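Local coordinates for protein dextranase (Pseudarthrobacter oxydans, PDB 6NZS) that hydrolyses internal alpha-1,6-glucosidic linkages in dextran as an endo-acting member of glycoside hydrolase family 49, at residues 349-355 and 372-378; 392-396 and 420-424; 314-320 and 339-345; 275-281 and 326-332. All coordinates share one frame; numbering follows the deposited sequence.

Interaction 1: residues 349-355 and 372-378; sequences QTFHMNV and ELYKGST
Met-353 wedges its thioether among Leu-373, Tyr-374 and Ser-377, and here the packing is close: the methionine is buried. CG sits beside the backbone N (chi1 -60°) and the chain, extended at chi2, bends at chi3, which carries Met-353 CE to 3.5 Å from Leu-373 CD2. SD lies in the plane of the Tyr-374 ring, at its edge and 5.1 Å from the centroid, a Met-aromatic contact; the sulfur also takes a weak hydrogen bond from Tyr-374 N. The hydroxyl of Ser-377 works in both directions: OG accepts from Met-353 N at 2.9 Å and donates to Tyr-374 O at 2.7 Å, which fixes its rotation. Val-355 CG2 completes the apolar cluster, 3.7 Å from Leu-373 CD2.

The Lys-375/Gln-349 end is the more exposed side. Lys-375, fully extended, reaches Gln-349, where NZ donates to OE1 at 3.2 Å from well above the carbonyl plane (50°), off the lone pairs. Nearer the backbone, His-352 ND1 uses its in-plane N-H to hold Lys-375 O at 2.8 Å, and water 1, which accepts from Phe-351 N, reaches the same oxygen. At the far end water 2 donates to Asn-354 OD1 and Val-355 O and accepts from Thr-378 OG1. Between these extremes, Met-353 O receives Thr-378 N and Thr-378 O receives Val-355 N, the parallel pairing by which successive coils of a beta-solenoid are joined.

Interaction 2: residues 392-396 and 420-424; sequences KMYHS and PRNID
Tyr-394 and Arg-421 both set CG beside the backbone N (chi1 -64° and -62°), and the arginine then runs extended to NE before turning at chi4, which lays its guanidinium flat over the phenol ring. The evidence for a cation-pi stack is direct: the planes differ by 4° and the Arg-421 CZ atom stands 3.5 Å from the ring centroid of Tyr-394. NH2 lies over the ring centre, 3.4 Å from Tyr-394 CZ, while NE sits above CD1. On the opposite face of the ring rests Lys-392 CB. The guanidinium is steadied from outside by Gly-417 O, which NH2 donates to, and water 3 meets its edge in plane, tying NH1 to Tyr-394 O. With a leucine in place of Tyr-394 the flat pi surface is gone, and the guanidinium would probably lose its stacking partner and turn more easily about chi4.

Further along, Ser-396 OG accepts from Asp-424 N at 2.9 Å. Ile-423 pushes CD1 to 3.3 Å from Met-393 O, a buried carbonyl oxygen with no polar partner in the model. Water 4 spans Tyr-394 O and Asn-422 O. Side chains and waters thus join two turns lying one coil apart, as successive coils do in a parallel beta-solenoid.

Interaction 3: residues 314-320 and 339-345; sequences KMLQFAS and YHSFVVY
Lys-314 runs alongside Tyr-339, and each atom of its chain has a neighbour. CB lies 3.9 Å from His-340 O, and CG 4.2 Å from Val-343 CG1. A bend at chi2 then brings CD, 3.8 Å from that same His-340 O, up to the tyrosine's edge, in the ring plane. CE continues along the edge, 3.8 Å from Tyr-339 CD2, and a second bend at chi4 leaves NZ 4.0 Å from Tyr-339 CE2, where it donates to the carbonyls of His-309 and Cys-312. Cutting the side chain back to alanine would probably leave those two carbonyls without this donor and open a gap along the tyrosine edge.

Beyond the lysine the backbones pair as parallel strands, with axes 4.7 Å apart at 17°. Five hydrogen bonds alternate in direction, from Leu-316 N to Ser-341 O through Ser-320 N to Tyr-345 O. This in-register stacking of like positions is that of the right-handed parallel beta-helix of family 49. Leu-316, Phe-318, Phe-342 and Val-344 share one face; the two phenylalanine rings meet obliquely, planes at 43°, with Phe-318 CE1 3.8 Å from Phe-342 CE2. On the face of Gln-317 and Tyr-345, the extended glutamine brings NE2 to the tyrosine edge, in the ring plane and 3.5 Å from CD2. Amide and ring planes stand 77° apart, while Val-343 CG2 lies on a face of the same ring.

Interaction 4: residues 275-281 and 326-332; sequences QYKVTGY and KLDLQGV
Gln-330 folds its amide against the end of strand 275-279 and the loop of Gly-280 and Tyr-281 that follows it. CG lies anti to the backbone N (chi1 -179°) and a bend at chi2 (-85°) turns the amide back, so that Gln-330 OE1 accepts from Gly-280 N at 3.2 Å. Gln-330 NE2 comes to 3.5 Å from CE1 of Tyr-281, amide and ring planes at 65°, and water 6 bridges it to Tyr-281 OH, which also bonds Pro-192 O. Next to it Gly-331 supplies a hollow: a CB there would collide with Gly-280 O. Gly-280 O itself takes up this position, with Val-332 CG1 3.2 Å from it.

On the apolar face each leucine of 326-332 leans its CD1 onto the neighbouring strand: Leu-327 CD1 on Tyr-276 CB at 3.7 Å, Leu-329 CD1 beside Val-278 CB at 4.0 Å, this second pair pointing the same way. The other face carries longer, polar chains. Gln-275 bends at chi2 and returns NE2 to Tyr-276 O at 3.0 Å, while Asp-328 N reaches that oxygen from the opposite face of its carbonyl plane. Lys-326 CB packs against Gln-275 OE1, 3.6 Å away. Lys-277 lies alongside Asp-328, CE 3.8 Å from OD2, but the charges do not touch: Asp-328 pairs with Arg-201 and Lys-277 NZ donates to Arg-201 O.

Strand 253-256 flanks strand 275-279, and strand 351-361 lies beyond strand 325-335. Helix 196-202 contributes Arg-201 and Leu-202 to the polar face, Thr-279 OG1 bonding to Leu-202 O, while Phe-318 of strand 316-320 packs on the apolar one.

Interactions 4 and 1 lie along one run of parallel strands, since Asn-354 N binds Leu-327 O at 2.8 Å, and their centres are 13 Å apart. Interaction 3 belongs to a different sheet and faces both across the solenoid interior: Phe-318 CZ stands 3.6 Å from Leu-327 CD1, and Phe-342 CZ 3.4 Å from Met-353 CE. The series continues into interaction 2, centred 12 Å from interaction 1, where Glu-372 OE2 meets His-395 NE2 at 2.8 Å. Interactions 2 and 4 do not touch, with nearest atoms about 12 Å apart. Together the contacts sample consecutive coils, and the geometry alone assigns none of them to the dextran-binding site.

Interaction 1: residues 349-355 and 372-378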
# COMPACT_ATOMS: atom_id res chain seq x y z
N GLN A 349 -7.40 4.51 21.25
CA GLN A 349 -6.94 3.35 22.00
C GLN A 349 -8.00 2.27 22.17
O GLN A 349 -7.70 1.22 22.73
CB GLN A 349 -6.41 3.79 23.38
CG GLN A 349 -5.16 4.65 23.32
CD GLN A 349 -4.48 4.79 24.68
OE1 GLN A 349 -4.51 3.87 25.50
NE2 GLN A 349 -3.87 5.95 24.92
N THR A 350 -9.22 2.48 21.68
CA THR A 350 -10.30 1.52 21.88
C THR A 350 -10.99 1.15 20.58
O THR A 350 -12.20 0.93 20.53
CB THR A 350 -11.32 2.03 22.91
OG1 THR A 350 -11.93 3.22 22.41
CG2 THR A 350 -10.63 2.34 24.25
N PHE A 351 -10.23 1.06 19.49
CA PHE A 351 -10.77 0.71 18.17
C PHE A 351 -9.85 -0.33 17.56
O PHE A 351 -8.87 0.00 16.87
CB PHE A 351 -10.92 1.94 17.28
CG PHE A 351 -11.82 1.72 16.11
CD1 PHE A 351 -13.20 1.88 16.23
CD2 PHE A 351 -11.29 1.35 14.88
CE1 PHE A 351 -14.03 1.66 15.15
CE2 PHE A 351 -12.12 1.14 13.79
CZ PHE A 351 -13.49 1.29 13.92
N HIS A 352 -10.15 -1.60 17.78
CA HIS A 352 -9.21 -2.68 17.53
C HIS A 352 -9.49 -3.32 16.19
O HIS A 352 -10.57 -3.89 15.97
CB HIS A 352 -9.28 -3.69 18.68
CG HIS A 352 -9.14 -3.04 20.02
ND1 HIS A 352 -8.01 -2.33 20.38
CD2 HIS A 352 -9.99 -2.93 21.06
CE1 HIS A 352 -8.17 -1.84 21.60
NE2 HIS A 352 -9.36 -2.19 22.03
N MET A 353 -8.52 -3.24 15.28
CA MET A 353 -8.71 -3.63 13.89
C MET A 353 -8.14 -5.01 13.63
O MET A 353 -7.07 -5.37 14.14
CB MET A 353 -8.03 -2.61 12.97
CG MET A 353 -8.58 -1.21 13.15
SD MET A 353 -7.51 0.04 12.45
CE MET A 353 -7.28 -0.62 10.80
N ASN A 354 -8.85 -5.78 12.81
CA ASN A 354 -8.40 -7.08 12.34
C ASN A 354 -8.47 -7.00 10.82
O ASN A 354 -9.54 -7.17 10.23
CB ASN A 354 -9.29 -8.19 12.90
CG ASN A 354 -8.90 -9.57 12.43
OD1 ASN A 354 -7.84 -9.76 11.84
ND2 ASN A 354 -9.77 -10.54 12.66
N VAL A 355 -7.32 -6.76 10.19
CA VAL A 355 -7.23 -6.48 8.76
C VAL A 355 -6.60 -7.68 8.08
O VAL A 355 -5.54 -8.15 8.50
CB VAL A 355 -6.38 -5.22 8.50
CG1 VAL A 355 -6.38 -4.89 7.01
CG2 VAL A 355 -6.90 -4.03 9.30
N GLU A 372 -3.25 3.07 8.74
CA GLU A 372 -2.87 3.34 10.12
C GLU A 372 -3.64 2.36 11.00
O GLU A 372 -4.87 2.40 11.05
CB GLU A 372 -3.21 4.79 10.49
CG GLU A 372 -2.80 5.19 11.91
CD GLU A 372 -3.01 6.67 12.19
OE1 GLU A 372 -3.11 7.47 11.23
OE2 GLU A 372 -3.07 7.04 13.39
N LEU A 373 -2.91 1.46 11.65
CA LEU A 373 -3.51 0.49 12.56
C LEU A 373 -3.53 1.07 13.97
O LEU A 373 -2.49 1.47 14.49
CB LEU A 373 -2.74 -0.83 12.53
CG LEU A 373 -2.76 -1.52 11.15
CD1 LEU A 373 -1.65 -2.55 11.08
CD2 LEU A 373 -4.10 -2.19 10.94
N TYR A 374 -4.72 1.14 14.56
CA TYR A 374 -4.88 1.74 15.87
C TYR A 374 -4.50 0.74 16.97
O TYR A 374 -4.25 -0.44 16.71
CB TYR A 374 -6.27 2.37 15.99
CG TYR A 374 -6.35 3.57 15.05
CD1 TYR A 374 -6.57 3.40 13.68
CD2 TYR A 374 -6.11 4.85 15.52
CE1 TYR A 374 -6.59 4.50 12.81
CE2 TYR A 374 -6.14 5.95 14.65
CZ TYR A 374 -6.37 5.76 13.30
OH TYR A 374 -6.39 6.86 12.45
N LYS A 375 -4.41 1.23 18.20
CA LYS A 375 -3.84 0.42 19.28
C LYS A 375 -4.53 -0.95 19.37
O LYS A 375 -5.76 -1.05 19.33
CB LYS A 375 -3.98 1.15 20.61
CG LYS A 375 -3.38 0.38 21.77
CD LYS A 375 -3.48 1.13 23.09
CE LYS A 375 -2.87 0.32 24.21
NZ LYS A 375 -2.80 1.11 25.47
N GLY A 376 -3.72 -2.00 19.47
CA GLY A 376 -4.29 -3.33 19.65
C GLY A 376 -4.93 -3.85 18.39
O GLY A 376 -6.09 -4.28 18.40
N SER A 377 -4.19 -3.81 17.28
CA SER A 377 -4.69 -4.24 15.99
C SER A 377 -3.70 -5.21 15.36
O SER A 377 -2.52 -5.24 15.70
CB SER A 377 -4.88 -3.06 15.03
OG SER A 377 -5.87 -2.16 15.50
N THR A 378 -4.22 -6.03 14.44
CA THR A 378 -3.41 -6.95 13.65
C THR A 378 -3.76 -6.78 12.18
O THR A 378 -4.91 -6.49 11.82
CB THR A 378 -3.68 -8.39 14.05
OG1 THR A 378 -5.05 -8.71 13.80
CG2 THR A 378 -3.39 -8.60 15.53
O HOH W 1 -7.44 1.19 19.42
O HOH W 2 -5.34 -9.65 10.96

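Interaction 2: residues 392-396 and 420-424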
# COMPACT_ATOMS: atom_id res chain seq x y z
N LYS A 392 1.78 3.32 8.62
CA LYS A 392 1.82 4.39 9.61
C LYS A 392 1.79 3.72 10.98
O LYS A 392 0.73 3.31 11.47
CB LYS A 392 0.66 5.35 9.38
CG LYS A 392 0.87 6.17 8.10
CD LYS A 392 -0.45 6.56 7.44
CE LYS A 392 -1.15 7.67 8.21
NZ LYS A 392 -2.24 8.33 7.42
N MET A 393 2.97 3.61 11.59
CA MET A 393 3.16 2.85 12.82
C MET A 393 3.10 3.85 13.98
O MET A 393 4.12 4.30 14.51
CB MET A 393 4.49 2.10 12.77
CG MET A 393 4.67 1.24 11.52
SD MET A 393 3.29 0.14 11.16
CE MET A 393 3.28 -0.90 12.63
N TYR A 394 1.88 4.21 14.35
CA TYR A 394 1.65 5.31 15.28
C TYR A 394 1.08 4.85 16.61
O TYR A 394 0.75 5.71 17.44
CB TYR A 394 0.68 6.33 14.67
CG TYR A 394 1.15 7.05 13.41
CD1 TYR A 394 2.48 6.96 12.97
CD2 TYR A 394 0.27 7.83 12.67
CE1 TYR A 394 2.90 7.63 11.82
CE2 TYR A 394 0.68 8.50 11.53
CZ TYR A 394 1.99 8.40 11.11
OH TYR A 394 2.38 9.07 9.96
N HIS A 395 0.92 3.55 16.83
CA HIS A 395 0.16 3.08 17.98
C HIS A 395 0.78 1.83 18.59
O HIS A 395 1.41 1.03 17.91
CB HIS A 395 -1.30 2.79 17.59
CG HIS A 395 -1.99 3.97 17.00
ND1 HIS A 395 -2.59 4.95 17.76
CD2 HIS A 395 -2.13 4.35 15.71
CE1 HIS A 395 -3.08 5.88 16.96
NE2 HIS A 395 -2.81 5.54 15.71
N SER A 396 0.54 1.66 19.89
CA SER A 396 1.04 0.51 20.62
C SER A 396 0.27 -0.76 20.25
O SER A 396 -0.86 -0.73 19.75
CB SER A 396 0.88 0.74 22.12
OG SER A 396 1.66 1.86 22.53
N PRO A 420 5.78 13.92 18.12
CA PRO A 420 6.13 13.05 19.24
C PRO A 420 5.00 12.05 19.49
O PRO A 420 3.82 12.37 19.31
CB PRO A 420 6.28 14.02 20.42
CG PRO A 420 6.56 15.34 19.79
CD PRO A 420 5.79 15.34 18.51
N ARG A 421 5.36 10.83 19.87
CA ARG A 421 4.39 9.76 20.07
C ARG A 421 4.78 8.91 21.26
O ARG A 421 5.95 8.84 21.64
CB ARG A 421 4.26 8.87 18.82
CG ARG A 421 3.77 9.62 17.59
CD ARG A 421 3.68 8.71 16.36
NE ARG A 421 3.52 9.48 15.13
CZ ARG A 421 2.38 10.01 14.72
NH1 ARG A 421 1.26 9.85 15.43
NH2 ARG A 421 2.34 10.71 13.59
N ASN A 422 3.77 8.25 21.84
CA ASN A 422 3.95 7.22 22.87
C ASN A 422 3.56 5.89 22.24
O ASN A 422 2.37 5.65 21.98
CB ASN A 422 3.10 7.53 24.10
CG ASN A 422 3.68 8.64 24.94
OD1 ASN A 422 4.87 8.67 25.22
ND2 ASN A 422 2.82 9.56 25.37
N ILE A 423 4.55 5.03 21.99
CA ILE A 423 4.35 3.76 21.31
C ILE A 423 5.15 2.69 22.03
O ILE A 423 6.31 2.90 22.38
CB ILE A 423 4.82 3.84 19.84
CG1 ILE A 423 4.04 4.90 19.08
CG2 ILE A 423 4.69 2.47 19.18
CD1 ILE A 423 4.61 5.17 17.69
N ASP A 424 4.53 1.52 22.21
CA ASP A 424 5.18 0.36 22.80
C ASP A 424 4.64 -0.90 22.13
O ASP A 424 3.44 -0.99 21.86
CB ASP A 424 4.86 0.33 24.31
CG ASP A 424 5.69 -0.68 25.10
OD1 ASP A 424 6.59 -1.35 24.58
OD2 ASP A 424 5.42 -0.79 26.32
O HOH W 3 0.61 8.45 17.87
O HOH W 4 0.24 5.97 20.20

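Interaction 3: residues 314-320 and 339-345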
# COMPACT_ATOMS: atom_id res chain seq x y z
N LYS A 314 -12.00 10.50 2.46
CA LYS A 314 -11.22 9.31 2.76
C LYS A 314 -11.97 8.11 2.20
O LYS A 314 -13.20 8.13 2.09
CB LYS A 314 -11.07 9.15 4.28
CG LYS A 314 -10.70 10.45 5.00
CD LYS A 314 -9.27 10.88 4.66
CE LYS A 314 -8.73 11.89 5.68
NZ LYS A 314 -9.59 13.12 5.76
N MET A 315 -11.23 7.08 1.80
CA MET A 315 -11.92 5.92 1.24
C MET A 315 -12.73 5.20 2.32
O MET A 315 -13.85 4.75 2.05
CB MET A 315 -10.94 4.98 0.54
CG MET A 315 -10.28 5.59 -0.71
SD MET A 315 -11.44 6.09 -1.99
CE MET A 315 -12.11 4.49 -2.47
N LEU A 316 -12.17 5.09 3.52
CA LEU A 316 -12.84 4.47 4.66
C LEU A 316 -12.54 5.29 5.90
O LEU A 316 -11.37 5.59 6.20
CB LEU A 316 -12.33 3.04 4.87
CG LEU A 316 -12.66 2.04 3.76
CD1 LEU A 316 -11.88 0.76 4.00
CD2 LEU A 316 -14.15 1.77 3.67
N GLN A 317 -13.59 5.65 6.65
CA GLN A 317 -13.41 6.43 7.87
C GLN A 317 -14.37 5.92 8.93
O GLN A 317 -15.51 5.58 8.63
CB GLN A 317 -13.65 7.93 7.62
CG GLN A 317 -13.67 8.75 8.91
CD GLN A 317 -13.54 10.23 8.66
OE1 GLN A 317 -13.11 10.65 7.58
NE2 GLN A 317 -13.91 11.04 9.65
N PHE A 318 -13.88 5.87 10.17
CA PHE A 318 -14.65 5.39 11.30
C PHE A 318 -14.53 6.36 12.47
O PHE A 318 -13.59 7.16 12.54
CB PHE A 318 -14.16 4.02 11.75
CG PHE A 318 -14.41 2.95 10.75
CD1 PHE A 318 -13.51 2.73 9.71
CD2 PHE A 318 -15.54 2.17 10.82
CE1 PHE A 318 -13.76 1.74 8.77
CE2 PHE A 318 -15.79 1.19 9.90
CZ PHE A 318 -14.90 0.97 8.87
N ALA A 319 -15.49 6.26 13.38
CA ALA A 319 -15.49 7.01 14.63
C ALA A 319 -15.41 6.03 15.78
O ALA A 319 -16.15 5.04 15.81
CB ALA A 319 -16.77 7.85 14.74
N SER A 320 -14.51 6.29 16.73
CA SER A 320 -14.29 5.41 17.87
C SER A 320 -14.81 6.08 19.13
O SER A 320 -14.36 7.17 19.49
CB SER A 320 -12.80 5.08 18.03
OG SER A 320 -12.59 4.27 19.18
N TYR A 339 -7.16 10.75 -1.75
CA TYR A 339 -6.52 11.26 -0.53
C TYR A 339 -6.15 10.05 0.33
O TYR A 339 -5.97 8.95 -0.19
CB TYR A 339 -7.47 12.28 0.14
CG TYR A 339 -6.78 13.23 1.11
CD1 TYR A 339 -5.84 14.14 0.67
CD2 TYR A 339 -7.09 13.20 2.47
CE1 TYR A 339 -5.22 15.01 1.55
CE2 TYR A 339 -6.48 14.08 3.36
CZ TYR A 339 -5.54 14.98 2.89
OH TYR A 339 -4.92 15.85 3.77
N HIS A 340 -6.07 10.25 1.65
CA HIS A 340 -5.70 9.14 2.53
C HIS A 340 -6.70 8.00 2.42
O HIS A 340 -7.91 8.21 2.25
CB HIS A 340 -5.66 9.57 4.00
CG HIS A 340 -4.71 10.68 4.30
ND1 HIS A 340 -4.66 11.28 5.54
CD2 HIS A 340 -3.78 11.30 3.55
CE1 HIS A 340 -3.74 12.23 5.53
NE2 HIS A 340 -3.19 12.27 4.33
N SER A 341 -6.19 6.77 2.56
CA SER A 341 -7.04 5.59 2.43
C SER A 341 -7.95 5.39 3.64
O SER A 341 -9.11 4.98 3.48
CB SER A 341 -6.18 4.33 2.21
OG SER A 341 -5.31 4.07 3.32
N PHE A 342 -7.46 5.65 4.84
CA PHE A 342 -8.12 5.09 6.02
C PHE A 342 -7.80 5.95 7.23
O PHE A 342 -6.64 6.30 7.45
CB PHE A 342 -7.60 3.66 6.24
CG PHE A 342 -8.22 2.97 7.41
CD1 PHE A 342 -7.69 3.12 8.68
CD2 PHE A 342 -9.35 2.18 7.24
CE1 PHE A 342 -8.28 2.50 9.77
CE2 PHE A 342 -9.94 1.57 8.34
CZ PHE A 342 -9.40 1.72 9.59
N VAL A 343 -8.82 6.25 8.04
CA VAL A 343 -8.61 6.98 9.28
C VAL A 343 -9.71 6.64 10.28
O VAL A 343 -10.84 6.30 9.91
CB VAL A 343 -8.51 8.51 9.08
CG1 VAL A 343 -9.90 9.13 8.87
CG2 VAL A 343 -7.81 9.18 10.26
N VAL A 344 -9.35 6.72 11.56
CA VAL A 344 -10.29 6.60 12.66
C VAL A 344 -10.08 7.83 13.53
O VAL A 344 -8.94 8.16 13.87
CB VAL A 344 -10.04 5.33 13.49
CG1 VAL A 344 -10.99 5.27 14.68
CG2 VAL A 344 -10.17 4.09 12.62
N TYR A 345 -11.16 8.50 13.88
CA TYR A 345 -11.11 9.60 14.83
C TYR A 345 -11.92 9.23 16.06
O TYR A 345 -12.88 8.45 15.98
CB TYR A 345 -11.69 10.88 14.23
CG TYR A 345 -10.82 11.49 13.16
CD1 TYR A 345 -9.51 11.87 13.43
CD2 TYR A 345 -11.31 11.69 11.88
CE1 TYR A 345 -8.72 12.42 12.44
CE2 TYR A 345 -10.53 12.24 10.89
CZ TYR A 345 -9.23 12.61 11.18
OH TYR A 345 -8.45 13.17 10.19

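Interaction 4: residues 275-281 and 326-332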
# COMPACT_ATOMS: atom_id res chain seq x y z
N GLN A 275 -19.11 -3.70 16.97
CA GLN A 275 -18.37 -4.40 15.92
C GLN A 275 -18.77 -3.84 14.56
O GLN A 275 -19.95 -3.85 14.20
CB GLN A 275 -18.67 -5.90 15.97
CG GLN A 275 -18.08 -6.69 14.79
CD GLN A 275 -16.62 -7.03 15.00
OE1 GLN A 275 -16.26 -7.69 15.97
NE2 GLN A 275 -15.77 -6.58 14.08
N TYR A 276 -17.77 -3.38 13.81
CA TYR A 276 -17.94 -2.93 12.44
C TYR A 276 -17.28 -3.95 11.51
O TYR A 276 -16.32 -4.62 11.90
CB TYR A 276 -17.26 -1.57 12.21
CG TYR A 276 -17.91 -0.45 12.99
CD1 TYR A 276 -19.02 0.21 12.49
CD2 TYR A 276 -17.43 -0.07 14.23
CE1 TYR A 276 -19.64 1.23 13.19
CE2 TYR A 276 -18.03 0.95 14.95
CZ TYR A 276 -19.14 1.60 14.42
OH TYR A 276 -19.75 2.61 15.15
N LYS A 277 -17.81 -4.06 10.30
CA LYS A 277 -17.22 -4.94 9.30
C LYS A 277 -17.28 -4.27 7.94
O LYS A 277 -18.32 -3.76 7.54
CB LYS A 277 -17.95 -6.29 9.22
CG LYS A 277 -17.74 -7.18 10.43
CD LYS A 277 -18.49 -8.50 10.30
CE LYS A 277 -18.16 -9.44 11.45
NZ LYS A 277 -18.99 -10.67 11.46
N VAL A 278 -16.15 -4.29 7.23
CA VAL A 278 -16.12 -3.99 5.81
C VAL A 278 -15.38 -5.16 5.19
O VAL A 278 -14.18 -5.34 5.44
CB VAL A 278 -15.40 -2.67 5.51
CG1 VAL A 278 -15.26 -2.47 4.01
CG2 VAL A 278 -16.15 -1.50 6.15
N THR A 279 -16.10 -6.03 4.47
CA THR A 279 -15.52 -7.28 4.01
C THR A 279 -15.93 -7.55 2.57
O THR A 279 -16.82 -6.89 2.02
CB THR A 279 -15.92 -8.47 4.89
OG1 THR A 279 -17.33 -8.71 4.76
CG2 THR A 279 -15.60 -8.19 6.35
N GLY A 280 -15.27 -8.53 1.98
CA GLY A 280 -15.61 -9.07 0.68
C GLY A 280 -14.54 -8.82 -0.36
O GLY A 280 -13.80 -7.83 -0.31
N TYR A 281 -14.47 -9.71 -1.35
CA TYR A 281 -13.45 -9.63 -2.39
C TYR A 281 -13.84 -8.74 -3.57
O TYR A 281 -13.46 -9.03 -4.71
CB TYR A 281 -13.10 -11.04 -2.87
CG TYR A 281 -12.37 -11.91 -1.88
CD1 TYR A 281 -11.21 -11.48 -1.24
CD2 TYR A 281 -12.82 -13.20 -1.60
CE1 TYR A 281 -10.52 -12.31 -0.36
CE2 TYR A 281 -12.15 -14.02 -0.73
CZ TYR A 281 -11.01 -13.58 -0.11
OH TYR A 281 -10.33 -14.43 0.75
N LYS A 326 -14.47 -3.06 17.78
CA LYS A 326 -13.67 -3.84 16.85
C LYS A 326 -14.12 -3.56 15.42
O LYS A 326 -15.29 -3.27 15.17
CB LYS A 326 -13.81 -5.34 17.12
CG LYS A 326 -13.33 -5.75 18.50
CD LYS A 326 -13.66 -7.21 18.78
CE LYS A 326 -12.47 -8.10 18.56
NZ LYS A 326 -12.33 -9.11 19.65
N LEU A 327 -13.16 -3.65 14.49
CA LEU A 327 -13.45 -3.60 13.07
C LEU A 327 -12.75 -4.77 12.40
O LEU A 327 -11.55 -4.96 12.61
CB LEU A 327 -12.90 -2.30 12.45
CG LEU A 327 -12.77 -2.30 10.92
CD1 LEU A 327 -14.15 -2.31 10.28
CD2 LEU A 327 -11.98 -1.09 10.45
N ASP A 328 -13.49 -5.57 11.64
CA ASP A 328 -12.91 -6.53 10.70
C ASP A 328 -12.90 -5.86 9.34
O ASP A 328 -13.95 -5.45 8.84
CB ASP A 328 -13.74 -7.81 10.62
CG ASP A 328 -13.68 -8.65 11.87
OD1 ASP A 328 -12.93 -8.28 12.81
OD2 ASP A 328 -14.39 -9.68 11.93
N LEU A 329 -11.71 -5.74 8.75
CA LEU A 329 -11.54 -5.14 7.43
C LEU A 329 -10.88 -6.22 6.60
O LEU A 329 -9.71 -6.56 6.83
CB LEU A 329 -10.66 -3.89 7.53
CG LEU A 329 -10.22 -3.24 6.21
CD1 LEU A 329 -11.42 -2.80 5.38
CD2 LEU A 329 -9.30 -2.05 6.49
N GLN A 330 -11.61 -6.80 5.65
CA GLN A 330 -11.15 -8.00 4.97
C GLN A 330 -11.49 -7.93 3.50
O GLN A 330 -12.54 -7.40 3.11
CB GLN A 330 -11.80 -9.25 5.59
CG GLN A 330 -11.38 -10.61 4.99
CD GLN A 330 -12.17 -10.98 3.75
OE1 GLN A 330 -13.24 -10.42 3.48
NE2 GLN A 330 -11.65 -11.94 2.98
N GLY A 331 -10.60 -8.48 2.67
CA GLY A 331 -10.96 -8.85 1.31
C GLY A 331 -10.87 -7.74 0.28
O GLY A 331 -10.40 -7.97 -0.84
N VAL A 332 -11.33 -6.55 0.65
CA VAL A 332 -11.59 -5.50 -0.33
C VAL A 332 -10.31 -4.99 -0.98
O VAL A 332 -9.22 -4.99 -0.38
CB VAL A 332 -12.39 -4.33 0.29
CG1 VAL A 332 -13.75 -4.82 0.80
CG2 VAL A 332 -11.61 -3.69 1.42
O HOH W 5 -15.46 -10.47 14.25
O HOH W 6 -9.52 -13.49 3.24